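Side-chain contacts in metallo-beta-lactamase family protein (Thermus thermophilus, PDB 2ZO4), which probably acts as a zinc-dependent hydrolase of the metallo-beta-lactamase superfamily, holding two zinc ions, although its natural substrate is not established: residues G47-E50 and L51-E55; V89-H92 and E93-A97; D219-A222 and D223-A226; E297-E301 and E302-G306. All blocks are in the same frame, centred on the assembly; numbering follows the deposited sequence.

Contact 1. Residues G47-E50 and L51-E55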
ATOM      1  N   GLY A  47      18.638  10.995   1.886  1.00 18.18           N
ATOM      2  CA  GLY A  47      19.103  12.307   2.326  1.00 17.89           C
ATOM      3  C   GLY A  47      18.045  13.067   3.093  1.00 17.73           C
ATOM      4  O   GLY A  47      18.325  13.626   4.154  1.00 17.81           O
ATOM      5  N   ALA A  48      16.828  13.076   2.553  1.00 17.43           N
ATOM      6  CA  ALA A  48      15.683  13.712   3.199  1.00 17.20           C
ATOM      7  C   ALA A  48      15.367  13.098   4.565  1.00 17.05           C
ATOM      8  O   ALA A  48      15.090  13.821   5.527  1.00 16.77           O
ATOM      9  CB  ALA A  48      14.466  13.643   2.296  1.00 17.30           C
ATOM     10  N   LEU A  49      15.411  11.766   4.644  1.00 16.83           N
ATOM     11  CA  LEU A  49      15.127  11.063   5.891  1.00 16.80           C
ATOM     12  C   LEU A  49      16.194  11.371   6.942  1.00 16.99           C
ATOM     13  O   LEU A  49      15.873  11.637   8.109  1.00 16.69           O
ATOM     14  CB  LEU A  49      14.997   9.548   5.653  1.00 16.82           C
ATOM     15  CG  LEU A  49      14.600   8.629   6.820  1.00 16.84           C
ATOM     16  CD1 LEU A  49      13.442   9.201   7.638  1.00 16.80           C
ATOM     17  CD2 LEU A  49      14.261   7.226   6.303  1.00 16.69           C
ATOM     18  N   GLU A  50      17.456  11.349   6.514  1.00 17.06           N
ATOM     19  CA  GLU A  50      18.581  11.698   7.373  1.00 17.48           C
ATOM     20  C   GLU A  50      18.416  13.097   7.958  1.00 17.18           C
ATOM     21  O   GLU A  50      18.617  13.293   9.153  1.00 17.09           O
ATOM     22  CB  GLU A  50      19.899  11.599   6.603  1.00 17.50           C
ATOM     23  CG  GLU A  50      21.139  11.738   7.476  1.00 18.20           C
ATOM     24  CD  GLU A  50      22.434  11.530   6.704  1.00 18.87           C
ATOM     25  OE1 GLU A  50      22.426  11.660   5.459  1.00 20.94           O
ATOM     26  OE2 GLU A  50      23.463  11.238   7.351  1.00 20.82           O
ATOM     27  N   LEU A  51      18.044  14.058   7.112  1.00 17.18           N
ATOM     28  CA  LEU A  51      17.844  15.441   7.553  1.00 17.00           C
ATOM     29  C   LEU A  51      16.696  15.567   8.551  1.00 16.79           C
ATOM     30  O   LEU A  51      16.811  16.286   9.548  1.00 16.74           O
ATOM     31  CB  LEU A  51      17.635  16.375   6.356  1.00 16.90           C
ATOM     32  CG  LEU A  51      18.895  16.826   5.612  1.00 17.50           C
ATOM     33  CD1 LEU A  51      18.542  17.400   4.248  1.00 17.74           C
ATOM     34  CD2 LEU A  51      19.692  17.841   6.434  1.00 17.48           C
ATOM     35  N   HIS A  52      15.596  14.863   8.283  1.00 16.68           N
ATOM     36  CA  HIS A  52      14.463  14.801   9.213  1.00 16.63           C
ATOM     37  C   HIS A  52      14.894  14.304  10.586  1.00 16.34           C
ATOM     38  O   HIS A  52      14.589  14.929  11.604  1.00 15.91           O
ATOM     39  CB  HIS A  52      13.357  13.893   8.670  1.00 16.78           C
ATOM     40  CG  HIS A  52      12.440  14.572   7.703  1.00 17.75           C
ATOM     41  ND1 HIS A  52      12.164  14.059   6.454  1.00 18.68           N
ATOM     42  CD2 HIS A  52      11.736  15.724   7.801  1.00 18.42           C
ATOM     43  CE1 HIS A  52      11.329  14.866   5.824  1.00 18.28           C
ATOM     44  NE2 HIS A  52      11.052  15.882   6.620  1.00 19.37           N
ATOM     45  N   LEU A  53      15.601  13.175  10.596  1.00 16.08           N
ATOM     46  CA  LEU A  53      16.107  12.575  11.819  1.00 16.14           C
ATOM     47  C   LEU A  53      17.068  13.507  12.547  1.00 16.47           C
ATOM     48  O   LEU A  53      16.993  13.635  13.772  1.00 16.45           O
ATOM     49  CB  LEU A  53      16.779  11.228  11.523  1.00 16.01           C
ATOM     50  CG  LEU A  53      15.843  10.066  11.157  1.00 15.71           C
ATOM     51  CD1 LEU A  53      16.617   8.923  10.507  1.00 14.62           C
ATOM     52  CD2 LEU A  53      15.064   9.570  12.374  1.00 15.49           C
ATOM     53  N   ALA A  54      17.955  14.156  11.788  1.00 16.83           N
ATOM     54  CA  ALA A  54      18.909  15.134  12.328  1.00 17.38           C
ATOM     55  C   ALA A  54      18.219  16.300  13.038  1.00 17.89           C
ATOM     56  O   ALA A  54      18.711  16.786  14.055  1.00 18.00           O
ATOM     57  CB  ALA A  54      19.816  15.659  11.225  1.00 17.40           C
ATOM     58  N   GLU A  55      17.084  16.739  12.494  1.00 18.60           N
ATOM     59  CA  GLU A  55      16.307  17.842  13.067  1.00 19.58           C
ATOM     60  C   GLU A  55      15.782  17.490  14.458  1.00 19.53           C
ATOM     61  O   GLU A  55      15.635  18.367  15.314  1.00 19.52           O
ATOM     62  CB  GLU A  55      15.143  18.226  12.143  1.00 19.43           C
ATOM     63  CG  GLU A  55      14.319  19.408  12.665  1.00 20.66           C
ATOM     64  CD  GLU A  55      13.275  19.904  11.688  1.00 21.27           C
ATOM     65  OE1 GLU A  55      12.303  20.545  12.151  1.00 24.19           O
ATOM     66  OE2 GLU A  55      13.420  19.671  10.465  1.00 23.69           O
TER

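Contact 2. Residues V89-H92 and E93-A97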
ATOM      1  N   VAL A  89      12.133  -5.189  12.425  1.00 12.71           N
ATOM      2  CA  VAL A  89      11.134  -4.883  11.399  1.00 12.33           C
ATOM      3  C   VAL A  89       9.855  -5.704  11.582  1.00 12.34           C
ATOM      4  O   VAL A  89       9.904  -6.933  11.690  1.00 12.29           O
ATOM      5  CB  VAL A  89      11.705  -5.082   9.969  1.00 12.46           C
ATOM      6  CG1 VAL A  89      10.668  -4.721   8.908  1.00 12.06           C
ATOM      7  CG2 VAL A  89      12.949  -4.241   9.775  1.00 12.34           C
ATOM      8  N   PHE A  90       8.720  -5.007  11.620  1.00 11.92           N
ATOM      9  CA  PHE A  90       7.407  -5.632  11.743  1.00 11.85           C
ATOM     10  C   PHE A  90       6.600  -5.457  10.456  1.00 11.74           C
ATOM     11  O   PHE A  90       6.567  -4.365   9.878  1.00 11.30           O
ATOM     12  CB  PHE A  90       6.638  -5.034  12.925  1.00 12.05           C
ATOM     13  CG  PHE A  90       7.185  -5.424  14.273  1.00 12.71           C
ATOM     14  CD1 PHE A  90       6.728  -6.568  14.916  1.00 13.05           C
ATOM     15  CD2 PHE A  90       8.151  -4.639  14.905  1.00 12.70           C
ATOM     16  CE1 PHE A  90       7.220  -6.931  16.168  1.00 13.15           C
ATOM     17  CE2 PHE A  90       8.649  -4.988  16.153  1.00 12.58           C
ATOM     18  CZ  PHE A  90       8.185  -6.139  16.788  1.00 13.23           C
ATOM     19  N   LEU A  91       5.946  -6.538  10.031  1.00 11.57           N
ATOM     20  CA  LEU A  91       5.222  -6.597   8.763  1.00 11.47           C
ATOM     21  C   LEU A  91       4.038  -7.537   8.951  1.00 11.34           C
ATOM     22  O   LEU A  91       4.202  -8.601   9.548  1.00 11.01           O
ATOM     23  CB  LEU A  91       6.142  -7.178   7.685  1.00 11.48           C
ATOM     24  CG  LEU A  91       6.236  -6.694   6.233  1.00 12.54           C
ATOM     25  CD1 LEU A  91       6.572  -7.886   5.343  1.00 12.37           C
ATOM     26  CD2 LEU A  91       4.997  -5.977   5.713  1.00 13.01           C
ATOM     27  N   HIS A  92       2.860  -7.179   8.437  1.00 11.09           N
ATOM     28  CA  HIS A  92       1.693  -8.064   8.581  1.00 11.49           C
ATOM     29  C   HIS A  92       1.899  -9.417   7.907  1.00 11.78           C
ATOM     30  O   HIS A  92       2.410  -9.491   6.790  1.00 11.45           O
ATOM     31  CB  HIS A  92       0.403  -7.421   8.073  1.00 11.09           C
ATOM     32  CG  HIS A  92      -0.816  -8.244   8.350  1.00 10.92           C
ATOM     33  ND1 HIS A  92      -1.268  -9.219   7.488  1.00 10.11           N
ATOM     34  CD2 HIS A  92      -1.658  -8.259   9.410  1.00 10.53           C
ATOM     35  CE1 HIS A  92      -2.341  -9.794   8.000  1.00 10.56           C
ATOM     36  NE2 HIS A  92      -2.597  -9.230   9.166  1.00 10.30           N
ATOM     37  N   GLU A  93       1.473 -10.472   8.602  1.00 12.61           N
ATOM     38  CA  GLU A  93       1.697 -11.871   8.200  1.00 13.90           C
ATOM     39  C   GLU A  93       1.326 -12.197   6.741  1.00 13.88           C
ATOM     40  O   GLU A  93       2.011 -12.980   6.085  1.00 14.18           O
ATOM     41  CB  GLU A  93       0.978 -12.830   9.174  1.00 13.74           C
ATOM     42  CG  GLU A  93      -0.551 -12.616   9.293  1.00 14.85           C
ATOM     43  CD  GLU A  93      -1.216 -13.448  10.395  1.00 15.14           C
ATOM     44  OE1 GLU A  93      -0.614 -14.435  10.868  1.00 17.01           O
ATOM     45  OE2 GLU A  93      -2.354 -13.112  10.792  1.00 16.65           O
ATOM     46  N   GLU A  94       0.257 -11.579   6.242  1.00 14.18           N
ATOM     47  CA  GLU A  94      -0.259 -11.850   4.897  1.00 14.38           C
ATOM     48  C   GLU A  94       0.648 -11.342   3.757  1.00 14.03           C
ATOM     49  O   GLU A  94       0.490 -11.752   2.602  1.00 14.11           O
ATOM     50  CB  GLU A  94      -1.690 -11.303   4.775  1.00 14.73           C
ATOM     51  CG  GLU A  94      -2.415 -11.606   3.466  1.00 16.75           C
ATOM     52  CD  GLU A  94      -2.947 -13.032   3.354  1.00 18.51           C
ATOM     53  OE1 GLU A  94      -2.777 -13.846   4.286  1.00 19.75           O
ATOM     54  OE2 GLU A  94      -3.552 -13.334   2.309  1.00 20.67           O
ATOM     55  N   GLU A  95       1.598 -10.466   4.081  1.00 13.63           N
ATOM     56  CA  GLU A  95       2.586 -10.002   3.103  1.00 13.36           C
ATOM     57  C   GLU A  95       3.663 -11.051   2.840  1.00 13.45           C
ATOM     58  O   GLU A  95       4.251 -11.076   1.759  1.00 13.49           O
ATOM     59  CB  GLU A  95       3.270  -8.707   3.566  1.00 13.39           C
ATOM     60  CG  GLU A  95       2.380  -7.473   3.683  1.00 12.64           C
ATOM     61  CD  GLU A  95       1.938  -6.909   2.339  1.00 12.03           C
ATOM     62  OE1 GLU A  95       1.161  -7.584   1.631  1.00 12.06           O
ATOM     63  OE2 GLU A  95       2.351  -5.779   2.001  1.00 10.39           O
ATOM     64  N   PHE A  96       3.914 -11.906   3.831  1.00 13.74           N
ATOM     65  CA  PHE A  96       5.098 -12.779   3.851  1.00 14.14           C
ATOM     66  C   PHE A  96       5.242 -13.699   2.644  1.00 14.24           C
ATOM     67  O   PHE A  96       6.318 -13.774   2.055  1.00 14.68           O
ATOM     68  CB  PHE A  96       5.165 -13.585   5.158  1.00 14.19           C
ATOM     69  CG  PHE A  96       5.774 -12.827   6.313  1.00 14.50           C
ATOM     70  CD1 PHE A  96       5.219 -11.623   6.751  1.00 13.95           C
ATOM     71  CD2 PHE A  96       6.892 -13.331   6.979  1.00 14.87           C
ATOM     72  CE1 PHE A  96       5.777 -10.925   7.819  1.00 14.51           C
ATOM     73  CE2 PHE A  96       7.455 -12.641   8.049  1.00 14.79           C
ATOM     74  CZ  PHE A  96       6.894 -11.434   8.473  1.00 14.13           C
ATOM     75  N   ALA A  97       4.165 -14.390   2.278  1.00 14.35           N
ATOM     76  CA  ALA A  97       4.190 -15.297   1.131  1.00 14.45           C
ATOM     77  C   ALA A  97       3.834 -14.590  -0.172  1.00 14.28           C
ATOM     78  O   ALA A  97       3.786 -15.215  -1.232  1.00 14.57           O
ATOM     79  CB  ALA A  97       3.265 -16.491   1.366  1.00 14.44           C
TER
HETATM   80  O   HOH W   1      -4.071 -11.164  10.835  1.00 10.81           O

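Contact 3. Residues D219-A222 and D223-A226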
ATOM      1  N   ASP A 219     -15.043  -0.162   4.764  1.00 15.09           N
ATOM      2  CA  ASP A 219     -16.147  -0.343   5.713  1.00 16.11           C
ATOM      3  C   ASP A 219     -15.634  -0.393   7.147  1.00 16.40           C
ATOM      4  O   ASP A 219     -16.174   0.280   8.025  1.00 16.54           O
ATOM      5  CB  ASP A 219     -16.915  -1.635   5.413  1.00 16.76           C
ATOM      6  CG  ASP A 219     -17.969  -1.468   4.332  1.00 18.76           C
ATOM      7  OD1 ASP A 219     -18.701  -0.452   4.337  1.00 21.15           O
ATOM      8  OD2 ASP A 219     -18.079  -2.372   3.475  1.00 21.71           O
ATOM      9  N   ARG A 220     -14.589  -1.195   7.369  1.00 16.74           N
ATOM     10  CA  ARG A 220     -13.966  -1.362   8.684  1.00 17.28           C
ATOM     11  C   ARG A 220     -13.462  -0.021   9.221  1.00 17.39           C
ATOM     12  O   ARG A 220     -13.741   0.332  10.365  1.00 17.55           O
ATOM     13  CB  ARG A 220     -12.822  -2.384   8.600  1.00 17.29           C
ATOM     14  CG  ARG A 220     -12.394  -3.004   9.930  1.00 18.24           C
ATOM     15  CD  ARG A 220     -11.021  -2.509  10.386  1.00 20.43           C
ATOM     16  NE  ARG A 220     -10.579  -3.177  11.612  1.00 20.99           N
ATOM     17  CZ  ARG A 220      -9.817  -4.270  11.658  1.00 21.41           C
ATOM     18  NH1 ARG A 220      -9.379  -4.846  10.544  1.00 21.32           N
ATOM     19  NH2 ARG A 220      -9.481  -4.791  12.834  1.00 20.73           N
ATOM     20  N   LEU A 221     -12.744   0.724   8.381  1.00 17.33           N
ATOM     21  CA  LEU A 221     -12.239   2.051   8.745  1.00 17.52           C
ATOM     22  C   LEU A 221     -13.354   3.078   8.951  1.00 17.61           C
ATOM     23  O   LEU A 221     -13.234   3.949   9.808  1.00 17.72           O
ATOM     24  CB  LEU A 221     -11.237   2.568   7.705  1.00 17.27           C
ATOM     25  CG  LEU A 221      -9.958   1.752   7.485  1.00 17.31           C
ATOM     26  CD1 LEU A 221      -9.073   2.423   6.433  1.00 17.04           C
ATOM     27  CD2 LEU A 221      -9.193   1.532   8.792  1.00 16.66           C
ATOM     28  N   ALA A 222     -14.427   2.968   8.171  1.00 17.84           N
ATOM     29  CA  ALA A 222     -15.570   3.879   8.289  1.00 18.00           C
ATOM     30  C   ALA A 222     -16.236   3.802   9.667  1.00 18.13           C
ATOM     31  O   ALA A 222     -16.639   4.824  10.220  1.00 18.20           O
ATOM     32  CB  ALA A 222     -16.585   3.611   7.192  1.00 17.84           C
ATOM     33  N   ASP A 223     -16.329   2.589  10.210  1.00 18.43           N
ATOM     34  CA  ASP A 223     -16.986   2.337  11.496  1.00 18.63           C
ATOM     35  C   ASP A 223     -16.030   2.416  12.685  1.00 18.10           C
ATOM     36  O   ASP A 223     -16.447   2.248  13.836  1.00 17.98           O
ATOM     37  CB  ASP A 223     -17.672   0.962  11.478  1.00 19.18           C
ATOM     38  CG  ASP A 223     -18.709   0.835  10.375  1.00 20.91           C
ATOM     39  OD1 ASP A 223     -19.547   1.750  10.226  1.00 23.59           O
ATOM     40  OD2 ASP A 223     -18.694  -0.191   9.657  1.00 23.59           O
ATOM     41  N   LEU A 224     -14.754   2.676  12.406  1.00 17.55           N
ATOM     42  CA  LEU A 224     -13.716   2.672  13.437  1.00 16.99           C
ATOM     43  C   LEU A 224     -13.942   3.714  14.531  1.00 16.78           C
ATOM     44  O   LEU A 224     -13.703   3.441  15.708  1.00 16.89           O
ATOM     45  CB  LEU A 224     -12.326   2.862  12.808  1.00 17.00           C
ATOM     46  CG  LEU A 224     -11.079   2.593  13.657  1.00 16.85           C
ATOM     47  CD1 LEU A 224     -10.994   1.134  14.138  1.00 17.01           C
ATOM     48  CD2 LEU A 224      -9.833   2.968  12.867  1.00 16.74           C
ATOM     49  N   GLY A 225     -14.399   4.900  14.141  1.00 16.27           N
ATOM     50  CA  GLY A 225     -14.584   6.000  15.085  1.00 15.91           C
ATOM     51  C   GLY A 225     -13.335   6.846  15.254  1.00 15.66           C
ATOM     52  O   GLY A 225     -13.195   7.561  16.249  1.00 15.40           O
ATOM     53  N   ALA A 226     -12.424   6.761  14.281  1.00 15.13           N
ATOM     54  CA  ALA A 226     -11.184   7.538  14.311  1.00 14.91           C
ATOM     55  C   ALA A 226     -11.478   9.032  14.200  1.00 14.64           C
ATOM     56  O   ALA A 226     -12.403   9.441  13.493  1.00 14.58           O
ATOM     57  CB  ALA A 226     -10.242   7.095  13.200  1.00 14.85           C
TER
HETATM   58  O   HOH W   2     -13.212   6.079  11.429  1.00 14.25           O
HETATM   59  O   HOH W   3     -16.194   6.170  12.371  1.00 22.89           O

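Contact 4. Residues E297-E301 and E302-G306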
ATOM      1  N   GLU A 297     -12.073  -8.398 -12.509  1.00 11.16           N
ATOM      2  CA  GLU A 297     -12.210  -9.670 -11.799  1.00 11.55           C
ATOM      3  C   GLU A 297     -13.266  -9.608 -10.695  1.00 11.67           C
ATOM      4  O   GLU A 297     -13.884 -10.621 -10.355  1.00 11.81           O
ATOM      5  CB  GLU A 297     -10.855 -10.160 -11.276  1.00 11.56           C
ATOM      6  CG  GLU A 297      -9.959 -10.749 -12.378  1.00 11.75           C
ATOM      7  CD  GLU A 297     -10.598 -11.946 -13.087  1.00 11.96           C
ATOM      8  OE1 GLU A 297     -10.599 -13.051 -12.512  1.00 12.62           O
ATOM      9  OE2 GLU A 297     -11.093 -11.787 -14.222  1.00 11.26           O
ATOM     10  N   TYR A 298     -13.475  -8.410 -10.154  1.00 11.63           N
ATOM     11  CA  TYR A 298     -14.572  -8.152  -9.231  1.00 11.95           C
ATOM     12  C   TYR A 298     -15.917  -8.313  -9.950  1.00 12.08           C
ATOM     13  O   TYR A 298     -16.837  -8.955  -9.431  1.00 11.71           O
ATOM     14  CB  TYR A 298     -14.440  -6.741  -8.649  1.00 11.96           C
ATOM     15  CG  TYR A 298     -15.494  -6.377  -7.626  1.00 12.32           C
ATOM     16  CD1 TYR A 298     -15.285  -6.618  -6.270  1.00 11.44           C
ATOM     17  CD2 TYR A 298     -16.691  -5.774  -8.014  1.00 12.41           C
ATOM     18  CE1 TYR A 298     -16.242  -6.283  -5.331  1.00 12.47           C
ATOM     19  CE2 TYR A 298     -17.660  -5.432  -7.076  1.00 12.92           C
ATOM     20  CZ  TYR A 298     -17.427  -5.687  -5.741  1.00 12.98           C
ATOM     21  OH  TYR A 298     -18.374  -5.344  -4.809  1.00 13.50           O
ATOM     22  N   LEU A 299     -16.013  -7.730 -11.143  1.00 12.22           N
ATOM     23  CA  LEU A 299     -17.225  -7.808 -11.958  1.00 12.75           C
ATOM     24  C   LEU A 299     -17.503  -9.227 -12.447  1.00 13.29           C
ATOM     25  O   LEU A 299     -18.662  -9.642 -12.525  1.00 13.35           O
ATOM     26  CB  LEU A 299     -17.141  -6.851 -13.151  1.00 12.48           C
ATOM     27  CG  LEU A 299     -17.212  -5.346 -12.853  1.00 12.41           C
ATOM     28  CD1 LEU A 299     -16.959  -4.539 -14.112  1.00 11.52           C
ATOM     29  CD2 LEU A 299     -18.544  -4.957 -12.224  1.00 12.67           C
ATOM     30  N   ARG A 300     -16.438  -9.961 -12.768  1.00 13.64           N
ATOM     31  CA  ARG A 300     -16.556 -11.332 -13.255  1.00 14.24           C
ATOM     32  C   ARG A 300     -17.049 -12.260 -12.158  1.00 14.69           C
ATOM     33  O   ARG A 300     -17.877 -13.137 -12.411  1.00 14.85           O
ATOM     34  CB  ARG A 300     -15.225 -11.831 -13.836  1.00 13.91           C
ATOM     35  CG  ARG A 300     -15.376 -13.062 -14.732  1.00 14.18           C
ATOM     36  CD  ARG A 300     -14.104 -13.389 -15.506  1.00 14.67           C
ATOM     37  NE  ARG A 300     -13.007 -13.845 -14.651  1.00 15.44           N
ATOM     38  CZ  ARG A 300     -12.895 -15.074 -14.150  1.00 17.39           C
ATOM     39  NH1 ARG A 300     -13.822 -16.000 -14.394  1.00 18.08           N
ATOM     40  NH2 ARG A 300     -11.855 -15.380 -13.386  1.00 17.38           N
ATOM     41  N   GLU A 301     -16.553 -12.052 -10.941  1.00 15.55           N
ATOM     42  CA  GLU A 301     -16.976 -12.839  -9.782  1.00 16.38           C
ATOM     43  C   GLU A 301     -18.463 -12.636  -9.497  1.00 16.51           C
ATOM     44  O   GLU A 301     -19.160 -13.575  -9.117  1.00 16.70           O
ATOM     45  CB  GLU A 301     -16.124 -12.504  -8.551  1.00 16.57           C
ATOM     46  CG  GLU A 301     -16.246 -13.506  -7.394  1.00 18.43           C
ATOM     47  CD  GLU A 301     -17.436 -13.232  -6.481  1.00 20.80           C
ATOM     48  OE1 GLU A 301     -17.931 -12.084  -6.452  1.00 22.09           O
ATOM     49  OE2 GLU A 301     -17.875 -14.166  -5.776  1.00 22.87           O
ATOM     50  N   GLU A 302     -18.941 -11.411  -9.694  1.00 16.97           N
ATOM     51  CA  GLU A 302     -20.367 -11.102  -9.559  1.00 17.41           C
ATOM     52  C   GLU A 302     -21.200 -11.632 -10.729  1.00 16.95           C
ATOM     53  O   GLU A 302     -22.430 -11.650 -10.659  1.00 16.86           O
ATOM     54  CB  GLU A 302     -20.577  -9.593  -9.417  1.00 17.33           C
ATOM     55  CG  GLU A 302     -20.098  -9.026  -8.093  1.00 18.67           C
ATOM     56  CD  GLU A 302     -20.482  -7.571  -7.897  1.00 18.80           C
ATOM     57  OE1 GLU A 302     -20.772  -6.877  -8.895  1.00 21.13           O
ATOM     58  OE2 GLU A 302     -20.487  -7.119  -6.735  1.00 21.22           O
ATOM     59  N   GLY A 303     -20.532 -12.053 -11.802  1.00 16.65           N
ATOM     60  CA  GLY A 303     -21.219 -12.572 -12.985  1.00 16.35           C
ATOM     61  C   GLY A 303     -21.602 -11.511 -14.004  1.00 16.19           C
ATOM     62  O   GLY A 303     -22.128 -11.834 -15.068  1.00 16.43           O
ATOM     63  N   ALA A 304     -21.330 -10.246 -13.684  1.00 15.76           N
ATOM     64  CA  ALA A 304     -21.692  -9.119 -14.546  1.00 15.32           C
ATOM     65  C   ALA A 304     -20.911  -9.101 -15.857  1.00 14.94           C
ATOM     66  O   ALA A 304     -21.412  -8.621 -16.874  1.00 15.14           O
ATOM     67  CB  ALA A 304     -21.511  -7.799 -13.799  1.00 15.35           C
ATOM     68  N   VAL A 305     -19.681  -9.613 -15.827  1.00 14.33           N
ATOM     69  CA  VAL A 305     -18.886  -9.757 -17.044  1.00 13.62           C
ATOM     70  C   VAL A 305     -18.386 -11.189 -17.207  1.00 13.37           C
ATOM     71  O   VAL A 305     -18.331 -11.953 -16.242  1.00 12.95           O
ATOM     72  CB  VAL A 305     -17.678  -8.762 -17.114  1.00 13.73           C
ATOM     73  CG1 VAL A 305     -18.132  -7.311 -16.915  1.00 13.51           C
ATOM     74  CG2 VAL A 305     -16.578  -9.143 -16.130  1.00 13.32           C
ATOM     75  N   GLY A 306     -18.035 -11.540 -18.442  1.00 13.02           N
ATOM     76  CA  GLY A 306     -17.393 -12.811 -18.736  1.00 12.76           C
ATOM     77  C   GLY A 306     -16.128 -12.536 -19.517  1.00 12.74           C
ATOM     78  O   GLY A 306     -15.812 -11.376 -19.802  1.00 12.65           O
TER
HETATM   79  O   HOH W   4     -18.833 -14.547 -15.028  1.00 20.57           O

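Contact 1. Residues G47-E50 and L51-E55
L49 and L53, one helical turn apart, turn their leucyl ends to the same flank of the helix, where L49 CG lies 4.2 Å from L53 CD1. That spacing is a loose apolar contact, and the two chains reach it differently. In L49 the torsion chi1 of -176° sets CG opposite the backbone N, and the branch then approaches the next turn. In L53 chi1 is -72°, which folds CG back beside its own backbone N and over the preceding turn, so that L53 CG rests 3.4 Å from the carbonyl oxygen L49 O. L49 O also accepts the backbone bond from L53 N at 2.9 Å, nearly straight at 169°, and the leucine carbons lie beside this bonded oxygen.

L51 leans in the same way on the exposed flank: its CG comes 3.6 Å from G47 O. G47 brings no side chain there, and within these two turns the leucine meets backbone atoms. Beside it, the methyl A54 CB packs 3.4 Å from E50 O, while the extended chain of E50 runs outward from the helix. Four successive i to i+4 bonds, from L51 N to G47 O (3.0 Å) through A54 N to E50 O (2.9 Å), show that the helical backbone is regular through these turns.

The helix 43-55 is the crossover of the beta-alpha-beta unit between strands 32-36 and 65-68. L49 and L53 both touch F60 of the following loop, and on strand 21-29 L49 meets L24 and L53 meets L26, while A48, L49 and H52 touch strand 8-14.

Contact 2. Residues V89-H92 and E93-A97
The carbonyl oxygen H92 O receives E95 N at 3.0 Å, an i to i+3 bond that closes a turn directly after the strand. Its N-H...O angle of 160° is good, although the donor stands 37° above the carbonyl plane. From E93 to F96 the backbone has helical torsions without the regular bonding of a helix, and the chain swings sharply at the end of the strand.

The turn lays E93 against the H92 ring in a CH-pi contact. E93 CG sits over one face, offset toward the rim and 3.9 Å from the centroid of the H92 ring, and a chi1 of 58°, with CG wedged between backbone N and carbonyl carbon, brings it there. The extended remainder of E93 then reaches past the ring, and one water joins the two ends: it lies 2.9 Å from H92 NE2 and donates to E93 OE2 at 2.6 Å. At the ring edge, in plane, E94 CB comes 3.4 Å from H92 ND1. L91 CD2 meets E95 CG at 3.6 Å, the two chains running at about a right angle. F96 directs its ring edge at the backbone, with F96 CE1 3.3 Å from L91 O.

H92 also stacks on W167. The buried carboxylate of E95 is satisfied beyond the turn, OE1 by G174 N and OE2 by H71 ND1. E95 packs against the zinc ligand H70 and bonds its neighbour H71, as a second-shell residue would, and the turn places it beside the HxHxDH motif characteristic of the metallo-beta-lactamase fold.

Contact 3. Residues D219-A222 and D223-A226
D223 closes the last helical turn by giving its backbone N to D219 O at 3.2 Å. Its side chain folds back along the same turn: chi1 of -59° sets CG beside the backbone N and brings D223 OD2 within 3.0 Å of D219 O. Both oxygens are acceptors, so that approach adds no bond and is probably mildly unfavourable. The carboxylate is balanced elsewhere, through a salt bridge from D223 OD1 to R241, while D219 has its own with K248; both partners belong to helix 240-261.

L224 N makes a weaker bond, of i to i+3 type, to L221 O at 3.3 Å. Its side chain packs on the sheet, against L166, Y179 and L186, and the methyls L221 CD2 and L224 CD2 come 4.4 Å apart. L221 also lies on L186 of strand 185-189.

At G225 the backbone leaves the helical region with phi of +88°. A water donates to A222 O at 2.6 Å and weakly receives G225 N at 2.8 Å. A226 comes next, its N held by a second water, which donates to L221 O at 2.7 Å.

The arrangement is a helix C-terminus ended by a glycine of positive phi, with waters linking last-turn carbonyls to the departing amides. It redirects the chain from helix 210-222 into strand 228-231, an outermost strand of one sheet of the metallo-beta-lactamase sandwich, shortly before the zinc ligand H233.

Contact 4. Residues E297-E301 and E302-G306
The ring of Y298 is met obliquely by the carboxylate of E302, with E302 OE2 3.3 Å from Y298 CE2. Ring and carboxylate planes stand 51° apart, neither stacked nor at right angles. E302 gets there with CG beside its backbone N (chi1 -70°), running back along the last turn.

On the buried flank V305 brings its CG2 methyl against the helix. V305 CG2 packs 3.8 Å from L299 CB and 3.5 Å from R300 N, so one methyl bridges two successive helix residues. R300 CA, in turn, points its hydrogen at V305 O, 3.5 Å away, and one water donates to both R300 O and V305 O.

Farther round the helix R300 grips E297 side-on with two nitrogens. R300 NH2 meets the syn lone pair of E297 OE1 at 2.8 Å, and R300 NE bonds E297 OE2, in the guanidinium plane, at 2.8 Å. Y314 OH also bonds E297 OE2, which ties this pair to strand 313-316.

The backbone turns at G303, whose phi is +88°. G303 N reaches R300 O at 2.9 Å, and A304 N bonds L299 O weakly.

This is a Schellman motif ending helix 286-301. It leads straight into strand 305-308, which pairs with 313-316. A helix followed by a two-stranded hairpin is consistent with the wing of a winged-helix domain, in keeping with the helix-turn-helix relationship of the C-terminal family.

All four contacts are partly buried. Contacts 1 and 4 lie farthest out, their centres about 23 and 24 Å from that of the chain; contact 2, about 13 Å away, lies nearest, and alone places a buried carboxylate beside the zinc ligands. Contact 1 is uninterrupted helix, and its assigned bonds are backbone ones. Contacts 3 and 4 both end helices at a glycine of positive phi, but two waters meet the departing amides in contact 3, whereas contact 4 has Schellman bonds. Contact 3's salt bridges go outside its segments; E297-R300 lies within contact 4. Contacts 1 to 3 belong to the metallo-beta-lactamase part of the chain, contact 4 to the C-terminal part.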